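Local coordinates for protein fimbrin (Schizosaccharomyces pombe, PDB 1RT8) that binds and crosslinks actin filaments through two actin-binding regions built of calponin-homology domains, serving cell polarity, cytokinesis, mating and spore formation, at residues A[161-166]-A[184-189]; A[285-290]-A[304-309]. One frame throughout, in Å; residues are numbered along the deposited sequence.

Interaction 1 (A[161-166]-A[184-189])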
ATOM      1  N   PRO A 161      10.915  -0.982  -0.712  1.00 38.51           N
ATOM      2  CA  PRO A 161      10.248  -1.217   0.572  1.00 37.81           C
ATOM      3  C   PRO A 161      11.147  -0.702   1.702  1.00 38.05           C
ATOM      4  O   PRO A 161      12.349  -0.527   1.505  1.00 36.66           O
ATOM      5  CB  PRO A 161      10.064  -2.731   0.594  1.00 38.75           C
ATOM      6  CG  PRO A 161      11.252  -3.227  -0.202  1.00 40.19           C
ATOM      7  CD  PRO A 161      11.315  -2.249  -1.353  1.00 38.70           C
ATOM      8  N   PRO A 162      10.570  -0.444   2.891  1.00 38.05           N
ATOM      9  CA  PRO A 162      11.298   0.055   4.068  1.00 37.71           C
ATOM     10  C   PRO A 162      12.649  -0.627   4.317  1.00 37.17           C
ATOM     11  O   PRO A 162      13.681   0.040   4.437  1.00 36.65           O
ATOM     12  CB  PRO A 162      10.315  -0.196   5.210  1.00 38.35           C
ATOM     13  CG  PRO A 162       8.990   0.001   4.549  1.00 39.54           C
ATOM     14  CD  PRO A 162       9.159  -0.716   3.227  1.00 37.14           C
ATOM     15  N   GLU A 163      12.638  -1.958   4.387  1.00 35.93           N
ATOM     16  CA  GLU A 163      13.859  -2.723   4.636  1.00 34.00           C
ATOM     17  C   GLU A 163      14.999  -2.441   3.657  1.00 34.80           C
ATOM     18  O   GLU A 163      16.172  -2.479   4.038  1.00 33.86           O
ATOM     19  CB  GLU A 163      13.558  -4.230   4.636  1.00 35.86           C
ATOM     20  CG  GLU A 163      12.523  -4.673   5.674  1.00 32.62           C
ATOM     21  CD  GLU A 163      11.103  -4.703   5.118  1.00 33.18           C
ATOM     22  OE1 GLU A 163      10.826  -4.003   4.117  1.00 34.01           O
ATOM     23  OE2 GLU A 163      10.255  -5.417   5.691  1.00 33.10           O
ATOM     24  N   LYS A 164      14.670  -2.145   2.402  1.00 33.92           N
ATOM     25  CA  LYS A 164      15.715  -1.907   1.416  1.00 35.21           C
ATOM     26  C   LYS A 164      16.238  -0.482   1.353  1.00 35.00           C
ATOM     27  O   LYS A 164      17.182  -0.186   0.618  1.00 32.59           O
ATOM     28  CB  LYS A 164      15.253  -2.390   0.044  1.00 36.15           C
ATOM     29  CG  LYS A 164      15.145  -3.907   0.001  1.00 41.26           C
ATOM     30  CD  LYS A 164      14.597  -4.423  -1.318  1.00 45.75           C
ATOM     31  CE  LYS A 164      14.380  -5.931  -1.246  1.00 47.52           C
ATOM     32  NZ  LYS A 164      13.833  -6.480  -2.514  1.00 48.68           N
ATOM     33  N   ILE A 165      15.629   0.404   2.129  1.00 35.82           N
ATOM     34  CA  ILE A 165      16.090   1.785   2.185  1.00 36.23           C
ATOM     35  C   ILE A 165      16.898   1.945   3.471  1.00 34.88           C
ATOM     36  O   ILE A 165      17.918   2.632   3.505  1.00 34.48           O
ATOM     37  CB  ILE A 165      14.905   2.776   2.206  1.00 38.33           C
ATOM     38  CG1 ILE A 165      14.217   2.790   0.840  1.00 38.54           C
ATOM     39  CG2 ILE A 165      15.397   4.177   2.567  1.00 37.79           C
ATOM     40  CD1 ILE A 165      12.988   3.680   0.783  1.00 41.81           C
ATOM     41  N   LEU A 166      16.438   1.286   4.529  1.00 33.10           N
ATOM     42  CA  LEU A 166      17.100   1.367   5.819  1.00 31.66           C
ATOM     43  C   LEU A 166      18.410   0.572   5.900  1.00 32.71           C
ATOM     44  O   LEU A 166      19.366   1.016   6.533  1.00 31.58           O
ATOM     45  CB  LEU A 166      16.127   0.936   6.914  1.00 31.43           C
ATOM     46  CG  LEU A 166      14.946   1.897   7.135  1.00 31.32           C
ATOM     47  CD1 LEU A 166      13.938   1.298   8.120  1.00 27.66           C
ATOM     48  CD2 LEU A 166      15.480   3.227   7.659  1.00 30.01           C
ATOM     49  N   SER A 184      22.304  -7.075   7.040  1.00 31.91           N
ATOM     50  CA  SER A 184      21.529  -7.502   5.879  1.00 33.79           C
ATOM     51  C   SER A 184      20.107  -7.902   6.270  1.00 32.80           C
ATOM     52  O   SER A 184      19.326  -8.353   5.435  1.00 33.24           O
ATOM     53  CB  SER A 184      22.229  -8.662   5.155  1.00 34.72           C
ATOM     54  OG  SER A 184      22.193  -9.849   5.923  1.00 36.93           O
ATOM     55  N   ASN A 185      19.785  -7.727   7.545  1.00 29.72           N
ATOM     56  CA  ASN A 185      18.462  -8.030   8.068  1.00 28.78           C
ATOM     57  C   ASN A 185      18.281  -7.316   9.400  1.00 30.39           C
ATOM     58  O   ASN A 185      19.198  -6.651   9.888  1.00 27.84           O
ATOM     59  CB  ASN A 185      18.270  -9.545   8.256  1.00 28.06           C
ATOM     60  CG  ASN A 185      19.322 -10.178   9.166  1.00 30.18           C
ATOM     61  OD1 ASN A 185      19.463  -9.817  10.337  1.00 28.33           O
ATOM     62  ND2 ASN A 185      20.058 -11.144   8.623  1.00 27.39           N
ATOM     63  N   PHE A 186      17.096  -7.450   9.984  1.00 30.61           N
ATOM     64  CA  PHE A 186      16.816  -6.817  11.256  1.00 31.18           C
ATOM     65  C   PHE A 186      16.491  -7.861  12.308  1.00 32.30           C
ATOM     66  O   PHE A 186      15.617  -7.659  13.151  1.00 31.32           O
ATOM     67  CB  PHE A 186      15.661  -5.827  11.120  1.00 32.50           C
ATOM     68  CG  PHE A 186      15.929  -4.727  10.149  1.00 32.71           C
ATOM     69  CD1 PHE A 186      15.814  -4.947   8.781  1.00 33.81           C
ATOM     70  CD2 PHE A 186      16.314  -3.472  10.596  1.00 32.22           C
ATOM     71  CE1 PHE A 186      16.077  -3.931   7.877  1.00 35.03           C
ATOM     72  CE2 PHE A 186      16.580  -2.451   9.699  1.00 35.54           C
ATOM     73  CZ  PHE A 186      16.462  -2.679   8.337  1.00 33.43           C
ATOM     74  N   SER A 187      17.188  -8.990  12.243  1.00 33.21           N
ATOM     75  CA  SER A 187      16.991 -10.052  13.219  1.00 35.39           C
ATOM     76  C   SER A 187      18.348 -10.480  13.762  1.00 34.78           C
ATOM     77  O   SER A 187      18.852  -9.895  14.719  1.00 35.33           O
ATOM     78  CB  SER A 187      16.257 -11.245  12.593  1.00 35.76           C
ATOM     79  OG  SER A 187      16.959 -11.757  11.479  1.00 41.70           O
ATOM     80  N   LYS A 188      18.953 -11.483  13.137  1.00 34.39           N
ATOM     81  CA  LYS A 188      20.252 -11.974  13.577  1.00 34.72           C
ATOM     82  C   LYS A 188      21.340 -10.891  13.590  1.00 33.08           C
ATOM     83  O   LYS A 188      22.086 -10.767  14.562  1.00 33.28           O
ATOM     84  CB  LYS A 188      20.702 -13.129  12.680  1.00 38.16           C
ATOM     85  CG  LYS A 188      21.623 -14.116  13.373  1.00 42.01           C
ATOM     86  CD  LYS A 188      20.928 -14.723  14.586  1.00 45.25           C
ATOM     87  CE  LYS A 188      21.841 -15.667  15.354  1.00 46.87           C
ATOM     88  NZ  LYS A 188      21.192 -16.161  16.607  1.00 47.14           N
ATOM     89  N   ASP A 189      21.419 -10.108  12.518  1.00 30.14           N
ATOM     90  CA  ASP A 189      22.433  -9.060  12.396  1.00 29.11           C
ATOM     91  C   ASP A 189      22.405  -7.916  13.415  1.00 28.83           C
ATOM     92  O   ASP A 189      23.379  -7.179  13.538  1.00 25.71           O
ATOM     93  CB  ASP A 189      22.389  -8.459  10.992  1.00 29.35           C
ATOM     94  CG  ASP A 189      22.955  -9.395   9.943  1.00 30.04           C
ATOM     95  OD1 ASP A 189      23.240 -10.563  10.279  1.00 26.45           O
ATOM     96  OD2 ASP A 189      23.105  -8.960   8.785  1.00 34.78           O
TER
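Phe186 meets the first turn of helix 162-176 with the far end of its ring. Its CB points toward the helix. With CG anti to the carbonyl carbon (chi1 -60°), the ring turns from CB so that its CE1-CZ end meets Glu163 and Leu166. CB and CG themselves meet nothing in 161-166 within 4.2 Å. CE1 comes 4.1 Å from Glu163 O and equally near the CA and CB of Glu163. CZ lies 3.9 Å from Leu166 CB. Both Glu163 O and Leu166 CB stand at the edge of the ring, near its plane, so the helix meets the rim of the phenyl and not a face. No hydrogen bond joins the two segments. The carboxylate of Glu163 is engaged elsewhere, in a salt bridge with Arg129 of helix 117-131.

The loop braces itself. Asn185 OD1 accepts from Ser187 N in an Asx turn, and from Asp189 N at 2.9 Å. Asp189 OD2 in turn takes Ser184 N at 2.7 Å, on its anti lone pair, and also Ser184 OG.

The contact belongs to the second calponin-homology domain. Helix 248-261 touches residues of both segments: Leu252 touches Glu163 and Phe186, Val255 touches Phe186, and Phe259 touches Leu166.

Interaction 2 (A[285-290]-A[304-309])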
ATOM      1  N   ARG A 285       1.369   8.412 -12.952  1.00 26.83           N
ATOM      2  CA  ARG A 285       0.213   7.973 -12.174  1.00 26.07           C
ATOM      3  C   ARG A 285      -0.294   6.613 -12.646  1.00 26.23           C
ATOM      4  O   ARG A 285      -0.570   5.731 -11.830  1.00 25.84           O
ATOM      5  CB  ARG A 285      -0.907   9.014 -12.244  1.00 26.23           C
ATOM      6  CG  ARG A 285      -0.647  10.247 -11.375  1.00 25.67           C
ATOM      7  CD  ARG A 285      -0.446   9.845  -9.930  1.00 28.59           C
ATOM      8  NE  ARG A 285      -1.588   9.087  -9.419  1.00 28.51           N
ATOM      9  CZ  ARG A 285      -1.496   8.117  -8.515  1.00 30.87           C
ATOM     10  NH1 ARG A 285      -0.314   7.789  -8.018  1.00 30.68           N
ATOM     11  NH2 ARG A 285      -2.579   7.453  -8.124  1.00 30.57           N
ATOM     12  N   GLU A 286      -0.412   6.441 -13.960  1.00 26.15           N
ATOM     13  CA  GLU A 286      -0.875   5.167 -14.500  1.00 25.47           C
ATOM     14  C   GLU A 286       0.081   4.079 -14.041  1.00 23.82           C
ATOM     15  O   GLU A 286      -0.348   3.011 -13.611  1.00 22.97           O
ATOM     16  CB  GLU A 286      -0.927   5.196 -16.037  1.00 26.14           C
ATOM     17  CG  GLU A 286      -1.919   6.205 -16.621  1.00 30.16           C
ATOM     18  CD  GLU A 286      -2.076   6.078 -18.130  1.00 32.56           C
ATOM     19  OE1 GLU A 286      -1.094   5.718 -18.808  1.00 35.64           O
ATOM     20  OE2 GLU A 286      -3.174   6.354 -18.647  1.00 32.88           O
ATOM     21  N   ALA A 287       1.379   4.365 -14.116  1.00 23.14           N
ATOM     22  CA  ALA A 287       2.402   3.407 -13.710  1.00 24.99           C
ATOM     23  C   ALA A 287       2.205   2.976 -12.256  1.00 25.42           C
ATOM     24  O   ALA A 287       2.294   1.788 -11.941  1.00 27.11           O
ATOM     25  CB  ALA A 287       3.808   4.012 -13.903  1.00 22.26           C
ATOM     26  N   ARG A 288       1.935   3.937 -11.376  1.00 25.22           N
ATOM     27  CA  ARG A 288       1.727   3.634  -9.962  1.00 24.15           C
ATOM     28  C   ARG A 288       0.430   2.867  -9.726  1.00 22.67           C
ATOM     29  O   ARG A 288       0.379   2.001  -8.862  1.00 23.40           O
ATOM     30  CB  ARG A 288       1.739   4.921  -9.131  1.00 25.40           C
ATOM     31  CG  ARG A 288       3.146   5.396  -8.772  1.00 30.50           C
ATOM     32  CD  ARG A 288       3.140   6.817  -8.210  1.00 35.83           C
ATOM     33  NE  ARG A 288       4.488   7.307  -7.906  1.00 40.62           N
ATOM     34  CZ  ARG A 288       5.232   6.887  -6.883  1.00 42.93           C
ATOM     35  NH1 ARG A 288       4.766   5.963  -6.054  1.00 43.36           N
ATOM     36  NH2 ARG A 288       6.445   7.396  -6.686  1.00 43.57           N
ATOM     37  N   VAL A 289      -0.611   3.192 -10.492  1.00 22.41           N
ATOM     38  CA  VAL A 289      -1.899   2.505 -10.377  1.00 21.59           C
ATOM     39  C   VAL A 289      -1.771   1.071 -10.892  1.00 21.98           C
ATOM     40  O   VAL A 289      -2.268   0.132 -10.265  1.00 24.22           O
ATOM     41  CB  VAL A 289      -3.005   3.232 -11.186  1.00 19.34           C
ATOM     42  CG1 VAL A 289      -4.266   2.378 -11.234  1.00 18.32           C
ATOM     43  CG2 VAL A 289      -3.312   4.590 -10.542  1.00 20.34           C
ATOM     44  N   PHE A 290      -1.108   0.910 -12.036  1.00 21.33           N
ATOM     45  CA  PHE A 290      -0.913  -0.410 -12.630  1.00 21.89           C
ATOM     46  C   PHE A 290      -0.023  -1.259 -11.726  1.00 22.45           C
ATOM     47  O   PHE A 290      -0.214  -2.477 -11.624  1.00 23.69           O
ATOM     48  CB  PHE A 290      -0.275  -0.296 -14.027  1.00 21.58           C
ATOM     49  CG  PHE A 290      -1.162   0.353 -15.062  1.00 23.90           C
ATOM     50  CD1 PHE A 290      -0.661   0.664 -16.325  1.00 24.73           C
ATOM     51  CD2 PHE A 290      -2.490   0.643 -14.787  1.00 26.49           C
ATOM     52  CE1 PHE A 290      -1.468   1.251 -17.295  1.00 25.98           C
ATOM     53  CE2 PHE A 290      -3.314   1.234 -15.754  1.00 27.63           C
ATOM     54  CZ  PHE A 290      -2.800   1.538 -17.011  1.00 26.55           C
ATOM     55  N   HIS A 304       8.488  -2.415  -7.886  1.00 25.90           N
ATOM     56  CA  HIS A 304       8.853  -1.157  -7.224  1.00 28.28           C
ATOM     57  C   HIS A 304       9.360  -0.154  -8.249  1.00 29.27           C
ATOM     58  O   HIS A 304       9.639   1.002  -7.931  1.00 30.51           O
ATOM     59  CB  HIS A 304       9.906  -1.420  -6.138  1.00 30.02           C
ATOM     60  CG  HIS A 304       9.371  -2.200  -4.969  1.00 31.04           C
ATOM     61  ND1 HIS A 304       8.528  -1.642  -4.033  1.00 32.50           N
ATOM     62  CD2 HIS A 304       9.489  -3.508  -4.633  1.00 32.18           C
ATOM     63  CE1 HIS A 304       8.144  -2.570  -3.175  1.00 31.18           C
ATOM     64  NE2 HIS A 304       8.712  -3.711  -3.516  1.00 33.80           N
ATOM     65  N   ASP A 305       9.438  -0.615  -9.495  1.00 28.05           N
ATOM     66  CA  ASP A 305       9.897   0.202 -10.622  1.00 26.93           C
ATOM     67  C   ASP A 305       9.247  -0.359 -11.895  1.00 25.80           C
ATOM     68  O   ASP A 305       9.827  -1.201 -12.590  1.00 24.31           O
ATOM     69  CB  ASP A 305      11.429   0.137 -10.729  1.00 27.52           C
ATOM     70  CG  ASP A 305      11.989   1.162 -11.698  1.00 30.76           C
ATOM     71  OD1 ASP A 305      11.187   1.793 -12.405  1.00 32.77           O
ATOM     72  OD2 ASP A 305      13.224   1.332 -11.754  1.00 34.39           O
ATOM     73  N   PHE A 306       8.035   0.118 -12.174  1.00 24.57           N
ATOM     74  CA  PHE A 306       7.226  -0.309 -13.314  1.00 25.74           C
ATOM     75  C   PHE A 306       7.939  -0.311 -14.669  1.00 26.21           C
ATOM     76  O   PHE A 306       7.776  -1.237 -15.462  1.00 25.81           O
ATOM     77  CB  PHE A 306       5.975   0.579 -13.404  1.00 22.75           C
ATOM     78  CG  PHE A 306       5.023   0.211 -14.526  1.00 23.49           C
ATOM     79  CD1 PHE A 306       4.009  -0.720 -14.321  1.00 24.78           C
ATOM     80  CD2 PHE A 306       5.110   0.836 -15.776  1.00 21.19           C
ATOM     81  CE1 PHE A 306       3.094  -1.019 -15.340  1.00 21.54           C
ATOM     82  CE2 PHE A 306       4.206   0.545 -16.793  1.00 21.83           C
ATOM     83  CZ  PHE A 306       3.195  -0.384 -16.573  1.00 22.12           C
ATOM     84  N   PHE A 307       8.718   0.726 -14.939  1.00 25.57           N
ATOM     85  CA  PHE A 307       9.392   0.825 -16.223  1.00 25.68           C
ATOM     86  C   PHE A 307      10.657  -0.002 -16.399  1.00 27.36           C
ATOM     87  O   PHE A 307      11.334   0.111 -17.421  1.00 28.52           O
ATOM     88  CB  PHE A 307       9.649   2.296 -16.552  1.00 25.39           C
ATOM     89  CG  PHE A 307       8.389   3.091 -16.735  1.00 26.33           C
ATOM     90  CD1 PHE A 307       7.987   4.012 -15.782  1.00 24.71           C
ATOM     91  CD2 PHE A 307       7.565   2.861 -17.837  1.00 23.99           C
ATOM     92  CE1 PHE A 307       6.781   4.693 -15.922  1.00 28.04           C
ATOM     93  CE2 PHE A 307       6.366   3.533 -17.979  1.00 24.65           C
ATOM     94  CZ  PHE A 307       5.972   4.449 -17.021  1.00 25.54           C
ATOM     95  N   ASN A 308      10.976  -0.835 -15.414  1.00 27.10           N
ATOM     96  CA  ASN A 308      12.136  -1.709 -15.514  1.00 26.80           C
ATOM     97  C   ASN A 308      11.809  -3.134 -15.076  1.00 25.31           C
ATOM     98  O   ASN A 308      12.365  -4.091 -15.613  1.00 25.81           O
ATOM     99  CB  ASN A 308      13.316  -1.183 -14.687  1.00 26.05           C
ATOM    100  CG  ASN A 308      14.037  -0.025 -15.367  1.00 31.21           C
ATOM    101  OD1 ASN A 308      14.613  -0.183 -16.453  1.00 30.61           O
ATOM    102  ND2 ASN A 308      14.001   1.151 -14.736  1.00 27.28           N
ATOM    103  N   ASN A 309      10.891  -3.277 -14.130  1.00 22.82           N
ATOM    104  CA  ASN A 309      10.536  -4.598 -13.619  1.00 22.52           C
ATOM    105  C   ASN A 309       9.756  -5.526 -14.563  1.00 21.41           C
ATOM    106  O   ASN A 309       9.581  -6.704 -14.247  1.00 22.33           O
ATOM    107  CB  ASN A 309       9.748  -4.467 -12.309  1.00 23.32           C
ATOM    108  CG  ASN A 309      10.519  -3.730 -11.219  1.00 26.92           C
ATOM    109  OD1 ASN A 309      11.743  -3.558 -11.294  1.00 30.01           O
ATOM    110  ND2 ASN A 309       9.803  -3.306 -10.186  1.00 20.65           N
TER
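Phe306, Ala287 and Phe290 bury the most surface here. Phe306 and Ala287 face each other, and their CA atoms, 6.1 Å apart, are the nearest pair between the segments. The CB of Phe306 points toward helix 282-296. Its CG is anti to the backbone N (chi1 -178°), which lays the ring across the helix, its CB end at Ala287 and its CE1-CZ end at Phe290.

Ala287 CA lies over one face of this ring, offset toward the rim. Ala287 CB is 3.9 Å from Phe306 CD2, and Ala287 O is 3.9 Å from Phe306 CD1. The same methyl group also reaches the next aromatic, at 3.7 Å from Phe307 CE1. One small side chain thus touches two rings. These rings also meet each other: Phe306 CD2 sits over the centre of the Phe307 ring, 3.7 Å above its plane.

Phe290 takes the far end of Phe306. Its CB is 3.7 Å from Phe306 CE1. Phe306 CZ comes to the edge of the Phe290 ring, near its plane. Thr382 and Leu383 of helix 379-397 also touch Phe306, while Val386 of that helix touches Phe290. An alanine in place of Phe306 would probably leave the CB of Phe290 without the ring it packs on, rob Ala287 of one of its two rings, and open a gap toward Thr382 and Leu383.

No hydrogen bond crosses between the segments. Within 304-309, Asn308 ND2 donates to Asp305 OD2 from above the carboxylate plane. Arg285 forms its salt bridge elsewhere, with Asp494. Phe307 also makes a cation-pi contact with Arg379. The join between helix 282-296 and the short, weakly bonded helix 306-309 is therefore apolar, and depends on the fit of methyl and rings within the third calponin-homology domain.

Interaction 1 comes first along the chain and closes before interaction 2 opens. They lie about 24 Å apart, centre to centre. Interaction 1 belongs to the second calponin-homology domain, in actin-binding region 1. Interaction 2 belongs to the third, in region 2. Each joins an early helix of its domain, 162-176 or 282-296, to the segment that follows it: a loop in one, the short, weakly bonded helix 306-309 in the other. The two sites also touch, with Pro161 CD 3.7 Å from His304 CE1. His304 ND1 is hydrogen-bonded to Arg159 O as well. The two actin-binding regions therefore meet directly here, consistent with a compact crosslinking core.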